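PDB 2AUW: DUF2442 domain-containing protein from Nitrosomonas europaea, which is of unknown function but may bind DNA. Local coordinates for residues B[8-22]-B[25-37]. Residues are numbered along the deposited sequence; the frame is centred on the assembly and turned at random.
Sequences FPKLTAVEALAPYRL and TWSTGEVLEVDVG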
ATOM      1  N   PHE B   8       1.636   7.530   8.531  1.00 24.56           N
ATOM      2  CA  PHE B   8       0.216   7.219   8.675  1.00 25.33           C
ATOM      3  C   PHE B   8      -0.564   8.327   9.452  1.00 24.78           C
ATOM      4  O   PHE B   8      -1.526   8.883   8.926  1.00 24.42           O
ATOM      5  CB  PHE B   8       0.012   5.796   9.253  1.00 25.39           C
ATOM      6  CG  PHE B   8      -1.432   5.507   9.640  1.00 29.16           C
ATOM      7  CD1 PHE B   8      -2.370   5.155   8.660  1.00 29.84           C
ATOM      8  CD2 PHE B   8      -1.860   5.657  10.961  1.00 31.37           C
ATOM      9  CE1 PHE B   8      -3.723   4.927   8.994  1.00 31.74           C
ATOM     10  CE2 PHE B   8      -3.193   5.432  11.320  1.00 32.67           C
ATOM     11  CZ  PHE B   8      -4.138   5.056  10.329  1.00 31.95           C
ATOM     12  N   PRO B   9      -0.118   8.703  10.662  1.00 25.09           N
ATOM     13  CA  PRO B   9      -0.931   9.704  11.408  1.00 24.87           C
ATOM     14  C   PRO B   9      -1.098  11.067  10.720  1.00 24.73           C
ATOM     15  O   PRO B   9      -0.184  11.567  10.036  1.00 23.83           O
ATOM     16  CB  PRO B   9      -0.145   9.882  12.726  1.00 25.33           C
ATOM     17  CG  PRO B   9       0.681   8.659  12.836  1.00 25.26           C
ATOM     18  CD  PRO B   9       1.077   8.318  11.431  1.00 25.24           C
ATOM     19  N   LYS B  10      -2.278  11.666  10.880  1.00 24.38           N
ATOM     20  CA  LYS B  10      -2.520  13.023  10.400  1.00 24.99           C
ATOM     21  C   LYS B  10      -2.577  13.931  11.616  1.00 23.84           C
ATOM     22  O   LYS B  10      -3.150  13.564  12.624  1.00 23.76           O
ATOM     23  CB  LYS B  10      -3.871  13.125   9.658  1.00 26.00           C
ATOM     24  CG  LYS B  10      -3.940  12.295   8.377  1.00 30.88           C
ATOM     25  CD  LYS B  10      -5.412  12.017   7.994  1.00 34.45           C
ATOM     26  CE  LYS B  10      -5.543  10.803   7.081  1.00 38.23           C
ATOM     27  NZ  LYS B  10      -5.461  11.159   5.628  1.00 42.15           N
ATOM     28  N   LEU B  11      -1.938  15.082  11.516  1.00 23.34           N
ATOM     29  CA  LEU B  11      -1.999  16.102  12.557  1.00 24.19           C
ATOM     30  C   LEU B  11      -3.314  16.839  12.401  1.00 24.33           C
ATOM     31  O   LEU B  11      -3.535  17.537  11.407  1.00 24.12           O
ATOM     32  CB  LEU B  11      -0.828  17.092  12.423  1.00 24.17           C
ATOM     33  CG  LEU B  11      -0.780  18.235  13.438  1.00 24.09           C
ATOM     34  CD1 LEU B  11      -0.698  17.673  14.889  1.00 21.88           C
ATOM     35  CD2 LEU B  11       0.332  19.227  13.155  1.00 25.17           C
ATOM     36  N   THR B  12      -4.164  16.694  13.410  1.00 24.98           N
ATOM     37  CA  THR B  12      -5.516  17.260  13.360  1.00 25.33           C
ATOM     38  C   THR B  12      -5.748  18.462  14.264  1.00 26.24           C
ATOM     39  O   THR B  12      -6.772  19.133  14.118  1.00 27.19           O
ATOM     40  CB  THR B  12      -6.581  16.177  13.674  1.00 24.93           C
ATOM     41  OG1 THR B  12      -6.385  15.669  15.006  1.00 24.41           O
ATOM     42  CG2 THR B  12      -6.465  15.015  12.724  1.00 25.41           C
ATOM     43  N   ALA B  13      -4.825  18.745  15.202  1.00 26.08           N
ATOM     44  CA  ALA B  13      -4.885  19.960  16.010  1.00 26.22           C
ATOM     45  C   ALA B  13      -3.532  20.174  16.668  1.00 26.55           C
ATOM     46  O   ALA B  13      -2.888  19.205  17.089  1.00 25.45           O
ATOM     47  CB  ALA B  13      -5.971  19.836  17.119  1.00 26.72           C
ATOM     48  N   VAL B  14      -3.132  21.438  16.754  1.00 27.24           N
ATOM     49  CA  VAL B  14      -1.954  21.838  17.579  1.00 27.67           C
ATOM     50  C   VAL B  14      -2.300  23.063  18.444  1.00 28.77           C
ATOM     51  O   VAL B  14      -2.938  24.013  17.981  1.00 29.57           O
ATOM     52  CB  VAL B  14      -0.693  22.109  16.719  1.00 26.41           C
ATOM     53  CG1 VAL B  14      -0.916  23.259  15.751  1.00 26.16           C
ATOM     54  CG2 VAL B  14       0.593  22.394  17.594  1.00 26.87           C
ATOM     55  N   GLU B  15      -1.857  23.028  19.697  0.50 28.75           N
ATOM     56  CA  GLU B  15      -2.159  24.078  20.667  0.50 29.02           C
ATOM     57  C   GLU B  15      -0.899  24.425  21.460  0.50 29.16           C
ATOM     58  O   GLU B  15      -0.294  23.533  22.053  0.50 28.93           O
ATOM     59  CB  GLU B  15      -3.233  23.564  21.626  0.50 28.94           C
ATOM     60  CG  GLU B  15      -3.432  24.396  22.882  0.50 28.95           C
ATOM     61  CD  GLU B  15      -4.481  23.825  23.819  0.50 29.60           C
ATOM     62  OE1 GLU B  15      -5.041  24.613  24.609  0.50 28.67           O
ATOM     63  OE2 GLU B  15      -4.734  22.601  23.789  0.50 30.32           O
ATOM     64  N   ALA B  16      -0.535  25.711  21.484  1.00 29.51           N
ATOM     65  CA  ALA B  16       0.585  26.180  22.288  1.00 29.63           C
ATOM     66  C   ALA B  16       0.177  26.160  23.747  1.00 29.75           C
ATOM     67  O   ALA B  16      -0.847  26.777  24.123  1.00 30.26           O
ATOM     68  CB  ALA B  16       0.963  27.595  21.875  1.00 29.61           C
ATOM     69  N   LEU B  17       0.936  25.440  24.567  1.00 29.21           N
ATOM     70  CA  LEU B  17       0.769  25.511  26.009  1.00 29.45           C
ATOM     71  C   LEU B  17       1.741  26.586  26.556  1.00 29.99           C
ATOM     72  O   LEU B  17       2.232  27.427  25.796  1.00 29.42           O
ATOM     73  CB  LEU B  17       1.016  24.144  26.668  1.00 29.64           C
ATOM     74  CG  LEU B  17       0.212  22.938  26.141  1.00 29.44           C
ATOM     75  CD1 LEU B  17       0.465  21.683  26.942  1.00 30.83           C
ATOM     76  CD2 LEU B  17      -1.279  23.243  26.102  1.00 30.46           C
ATOM     77  N   ALA B  18       2.035  26.546  27.853  1.00 30.74           N
ATOM     78  CA  ALA B  18       3.132  27.371  28.400  1.00 32.44           C
ATOM     79  C   ALA B  18       4.463  27.088  27.646  1.00 33.17           C
ATOM     80  O   ALA B  18       4.781  25.925  27.372  1.00 33.29           O
ATOM     81  CB  ALA B  18       3.271  27.119  29.887  1.00 32.19           C
ATOM     82  N   PRO B  19       5.220  28.148  27.269  1.00 34.02           N
ATOM     83  CA  PRO B  19       6.461  27.941  26.500  1.00 34.13           C
ATOM     84  C   PRO B  19       7.404  26.942  27.175  1.00 33.41           C
ATOM     85  O   PRO B  19       7.637  27.060  28.378  1.00 34.20           O
ATOM     86  CB  PRO B  19       7.095  29.334  26.455  1.00 34.80           C
ATOM     87  CG  PRO B  19       5.973  30.297  26.719  1.00 34.81           C
ATOM     88  CD  PRO B  19       4.947  29.579  27.530  1.00 34.34           C
ATOM     89  N   TYR B  20       7.929  25.953  26.439  1.00 31.82           N
ATOM     90  CA  TYR B  20       7.730  25.826  24.997  1.00 30.38           C
ATOM     91  C   TYR B  20       7.076  24.504  24.656  1.00 29.18           C
ATOM     92  O   TYR B  20       7.555  23.756  23.788  1.00 28.18           O
ATOM     93  CB  TYR B  20       9.058  25.983  24.252  1.00 30.88           C
ATOM     94  CG  TYR B  20       9.612  27.367  24.434  1.00 33.02           C
ATOM     95  CD1 TYR B  20      10.536  27.636  25.462  1.00 34.78           C
ATOM     96  CD2 TYR B  20       9.191  28.411  23.621  1.00 33.84           C
ATOM     97  CE1 TYR B  20      11.043  28.926  25.658  1.00 35.12           C
ATOM     98  CE2 TYR B  20       9.691  29.714  23.806  1.00 35.70           C
ATOM     99  CZ  TYR B  20      10.625  29.953  24.830  1.00 36.10           C
ATOM    100  OH  TYR B  20      11.109  31.228  25.023  1.00 33.71           O
ATOM    101  N   ARG B  21       5.978  24.209  25.350  0.60 28.49           N
ATOM    102  CA  ARG B  21       5.267  22.934  25.185  0.60 27.82           C
ATOM    103  C   ARG B  21       4.044  23.062  24.267  0.60 27.45           C
ATOM    104  O   ARG B  21       3.317  24.053  24.337  0.60 27.32           O
ATOM    105  CB  ARG B  21       4.843  22.386  26.544  0.60 27.39           C
ATOM    106  CG  ARG B  21       4.497  20.906  26.556  0.60 27.25           C
ATOM    107  CD  ARG B  21       4.449  20.385  27.973  0.60 28.98           C
ATOM    108  NE  ARG B  21       4.148  18.953  28.067  0.60 30.57           N
ATOM    109  CZ  ARG B  21       5.066  17.985  28.068  0.60 30.99           C
ATOM    110  NH1 ARG B  21       6.353  18.290  27.974  0.60 31.01           N
ATOM    111  NH2 ARG B  21       4.702  16.705  28.168  0.60 30.61           N
ATOM    112  N   LEU B  22       3.832  22.053  23.414  1.00 27.24           N
ATOM    113  CA  LEU B  22       2.664  22.004  22.513  1.00 26.06           C
ATOM    114  C   LEU B  22       1.790  20.819  22.861  1.00 25.39           C
ATOM    115  O   LEU B  22       2.270  19.847  23.409  1.00 24.59           O
ATOM    116  CB  LEU B  22       3.106  21.904  21.052  1.00 26.36           C
ATOM    117  CG  LEU B  22       4.044  22.957  20.463  1.00 25.97           C
ATOM    118  CD1 LEU B  22       4.627  22.418  19.151  1.00 23.30           C
ATOM    119  CD2 LEU B  22       3.357  24.330  20.287  1.00 24.13           C
ATOM    120  N   THR B  25      -2.904  16.831  18.474  1.00 22.03           N
ATOM    121  CA  THR B  25      -3.962  15.819  18.321  1.00 23.01           C
ATOM    122  C   THR B  25      -3.844  15.211  16.920  1.00 21.80           C
ATOM    123  O   THR B  25      -3.595  15.920  15.936  1.00 23.61           O
ATOM    124  CB  THR B  25      -5.379  16.436  18.511  1.00 23.33           C
ATOM    125  OG1 THR B  25      -5.419  17.157  19.759  1.00 25.06           O
ATOM    126  CG2 THR B  25      -6.429  15.339  18.521  1.00 22.82           C
ATOM    127  N   TRP B  26      -4.050  13.913  16.852  1.00 23.18           N
ATOM    128  CA  TRP B  26      -3.768  13.133  15.659  1.00 24.25           C
ATOM    129  C   TRP B  26      -4.990  12.308  15.231  1.00 25.01           C
ATOM    130  O   TRP B  26      -5.805  11.956  16.058  1.00 24.60           O
ATOM    131  CB  TRP B  26      -2.558  12.221  15.908  1.00 24.23           C
ATOM    132  CG  TRP B  26      -1.347  13.015  16.413  1.00 23.89           C
ATOM    133  CD1 TRP B  26      -1.091  13.379  17.712  1.00 24.24           C
ATOM    134  CD2 TRP B  26      -0.285  13.565  15.619  1.00 24.82           C
ATOM    135  NE1 TRP B  26       0.080  14.122  17.783  1.00 24.48           N
ATOM    136  CE2 TRP B  26       0.591  14.258  16.511  1.00 25.68           C
ATOM    137  CE3 TRP B  26       0.023  13.539  14.243  1.00 25.02           C
ATOM    138  CZ2 TRP B  26       1.764  14.904  16.068  1.00 23.65           C
ATOM    139  CZ3 TRP B  26       1.203  14.188  13.795  1.00 22.22           C
ATOM    140  CH2 TRP B  26       2.056  14.856  14.718  1.00 23.85           C
ATOM    141  N   SER B  27      -5.059  11.986  13.937  1.00 26.00           N
ATOM    142  CA  SER B  27      -6.074  11.076  13.380  1.00 26.13           C
ATOM    143  C   SER B  27      -6.090   9.661  13.980  1.00 27.03           C
ATOM    144  O   SER B  27      -7.028   8.875  13.701  1.00 28.08           O
ATOM    145  CB  SER B  27      -5.867  10.972  11.869  1.00 25.94           C
ATOM    146  OG  SER B  27      -4.688  10.222  11.620  1.00 23.76           O
ATOM    147  N   THR B  28      -5.085   9.324  14.793  1.00 27.21           N
ATOM    148  CA  THR B  28      -5.026   8.056  15.522  1.00 27.34           C
ATOM    149  C   THR B  28      -5.861   8.083  16.799  1.00 27.34           C
ATOM    150  O   THR B  28      -5.977   7.060  17.486  1.00 28.19           O
ATOM    151  CB  THR B  28      -3.596   7.752  15.981  1.00 27.97           C
ATOM    152  OG1 THR B  28      -3.137   8.890  16.719  1.00 27.87           O
ATOM    153  CG2 THR B  28      -2.643   7.493  14.764  1.00 27.23           C
ATOM    154  N   GLY B  29      -6.392   9.250  17.128  1.00 27.55           N
ATOM    155  CA  GLY B  29      -7.046   9.487  18.418  1.00 27.77           C
ATOM    156  C   GLY B  29      -6.103  10.024  19.498  1.00 28.10           C
ATOM    157  O   GLY B  29      -6.568  10.628  20.469  1.00 29.62           O
ATOM    158  N   GLU B  30      -4.784   9.883  19.294  1.00 25.44           N
ATOM    159  CA  GLU B  30      -3.798  10.295  20.305  1.00 25.03           C
ATOM    160  C   GLU B  30      -3.759  11.795  20.515  1.00 23.71           C
ATOM    161  O   GLU B  30      -3.892  12.579  19.581  1.00 23.33           O
ATOM    162  CB  GLU B  30      -2.384   9.783  19.965  1.00 23.83           C
ATOM    163  CG  GLU B  30      -2.238   8.301  19.938  1.00 26.19           C
ATOM    164  CD  GLU B  30      -0.965   7.921  19.200  1.00 27.57           C
ATOM    165  OE1 GLU B  30      -0.865   8.238  17.996  1.00 27.63           O
ATOM    166  OE2 GLU B  30      -0.062   7.390  19.851  1.00 28.34           O
ATOM    167  N   VAL B  31      -3.568  12.184  21.762  1.00 23.76           N
ATOM    168  CA  VAL B  31      -3.355  13.573  22.141  1.00 23.86           C
ATOM    169  C   VAL B  31      -2.010  13.564  22.888  1.00 23.65           C
ATOM    170  O   VAL B  31      -1.864  12.920  23.918  1.00 23.69           O
ATOM    171  CB  VAL B  31      -4.489  14.131  23.032  1.00 25.16           C
ATOM    172  CG1 VAL B  31      -4.176  15.585  23.428  1.00 24.13           C
ATOM    173  CG2 VAL B  31      -5.819  14.069  22.290  1.00 23.87           C
ATOM    174  N   LEU B  32      -1.006  14.168  22.275  1.00 24.02           N
ATOM    175  CA  LEU B  32       0.382  14.031  22.756  1.00 23.63           C
ATOM    176  C   LEU B  32       0.964  15.412  22.974  1.00 23.60           C
ATOM    177  O   LEU B  32       0.813  16.300  22.150  1.00 24.25           O
ATOM    178  CB  LEU B  32       1.251  13.292  21.719  1.00 24.08           C
ATOM    179  CG  LEU B  32       0.747  11.963  21.162  1.00 24.07           C
ATOM    180  CD1 LEU B  32       1.669  11.508  20.044  1.00 23.97           C
ATOM    181  CD2 LEU B  32       0.705  10.946  22.268  1.00 25.25           C
ATOM    182  N   GLU B  33       1.664  15.580  24.077  1.00 24.18           N
ATOM    183  CA  GLU B  33       2.346  16.833  24.336  1.00 25.53           C
ATOM    184  C   GLU B  33       3.829  16.663  24.015  1.00 23.92           C
ATOM    185  O   GLU B  33       4.383  15.567  24.074  1.00 24.16           O
ATOM    186  CB  GLU B  33       2.148  17.298  25.792  1.00 25.25           C
ATOM    187  CG  GLU B  33       0.658  17.674  26.138  1.00 29.23           C
ATOM    188  CD  GLU B  33       0.447  18.139  27.589  1.00 30.90           C
ATOM    189  OE1 GLU B  33       1.438  18.391  28.313  1.00 34.52           O
ATOM    190  OE2 GLU B  33      -0.738  18.264  27.997  1.00 36.88           O
ATOM    191  N   VAL B  34       4.464  17.777  23.695  1.00 23.49           N
ATOM    192  CA  VAL B  34       5.860  17.704  23.257  1.00 22.65           C
ATOM    193  C   VAL B  34       6.529  19.053  23.493  1.00 23.35           C
ATOM    194  O   VAL B  34       5.949  20.117  23.191  1.00 23.08           O
ATOM    195  CB  VAL B  34       5.932  17.332  21.753  1.00 22.71           C
ATOM    196  CG1 VAL B  34       5.238  18.378  20.896  1.00 21.92           C
ATOM    197  CG2 VAL B  34       7.425  17.093  21.292  1.00 21.75           C
ATOM    198  N   ASP B  35       7.756  19.006  23.998  0.60 22.93           N
ATOM    199  CA  ASP B  35       8.544  20.229  24.195  0.60 23.53           C
ATOM    200  C   ASP B  35       9.372  20.469  22.944  0.60 23.61           C
ATOM    201  O   ASP B  35      10.016  19.536  22.418  0.60 23.91           O
ATOM    202  CB  ASP B  35       9.456  20.061  25.406  0.60 24.42           C
ATOM    203  CG  ASP B  35       9.988  21.385  25.923  0.60 24.22           C
ATOM    204  OD1 ASP B  35      10.765  22.041  25.223  0.60 25.39           O
ATOM    205  OD2 ASP B  35       9.610  21.765  27.036  0.60 29.61           O
ATOM    206  N   VAL B  36       9.340  21.702  22.446  1.00 23.18           N
ATOM    207  CA  VAL B  36      10.149  22.080  21.286  1.00 24.02           C
ATOM    208  C   VAL B  36      11.179  23.175  21.628  1.00 23.70           C
ATOM    209  O   VAL B  36      11.786  23.720  20.734  1.00 24.48           O
ATOM    210  CB  VAL B  36       9.314  22.520  20.049  1.00 23.34           C
ATOM    211  CG1 VAL B  36       8.544  21.332  19.467  1.00 24.92           C
ATOM    212  CG2 VAL B  36       8.345  23.692  20.415  1.00 24.25           C
ATOM    213  N   GLY B  37      11.325  23.489  22.910  1.00 25.33           N
ATOM    214  CA  GLY B  37      12.207  24.581  23.371  1.00 26.95           C
ATOM    215  C   GLY B  37      13.669  24.352  23.004  1.00 28.02           C
ATOM    216  O   GLY B  37      14.352  25.262  22.529  1.00 29.31           O
TER
HETATM  217  O   HOH W   1      -4.354   8.837   9.602  1.00 45.25           O
HETATM  218  O   HOH W   2      -8.180  13.532  15.342  0.50 26.85           O
HETATM  219  O   HOH W   3      -4.017  19.477  20.155  1.00 26.40           O
HETATM  220  O   HOH W   4       9.830  24.349  27.601  1.00 38.27           O
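Leu11 lays CD1 over one face of the Trp26 indole, 3.8 Å from the centroid of the six-membered ring and only 8° off its normal, a CH-pi contact. Its CG stands anti to the backbone N (chi1 179°), which carries the branch over the ring while CB rests against CZ3. Pro9 CB reaches CE3 of the same indole at 4.0 Å, and Tyr80 of helix 76-86 meets the ring edge-to-face. At the other end of the sheet, Leu22 CB packs against Val34 CG1 and its CD1 touches the methyls of Val36, with Phe55 of helix 52-55 against both Leu22 and Val36.

The backbones join these two patches as parts of successive antiparallel hairpins that share the strand 21-26. Thr12 and Ala13 both face Thr25 in a classic beta bulge: Thr25 O accepts from Thr12 N (2.7 Å) and from Ala13 N (3.2 Å), both donors coming from the same face of the carbonyl plane. At the Trp26-Gly29 turn, Lys10 N donates to Ser27 OG at 2.9 Å, while Ser27 N returns a bond to Lys10 O. Leu22 and Val34 exchange backbone bonds, and Val36 N donates to Tyr20 O (3.0 Å).

At the polar edge, in one of two modelled conformers, Arg21 NE donates to the anti lone pair of Glu33 OE1, 2.8 Å away and within the guanidinium plane, though the carboxylate plane is turned 75° from it. Glu33 OE2 pairs with Arg23, and Leu17 CD1 lies 3.6 Å from Glu33 CD. An alanine in place of Glu33 would probably leave both arginines without their shared carboxylate and set the Arg21 guanidinium free to turn. One carboxylate thus appears to link two arginines of the central strand to strand 31-35, adding charge pairing to backbone bonds and apolar packing.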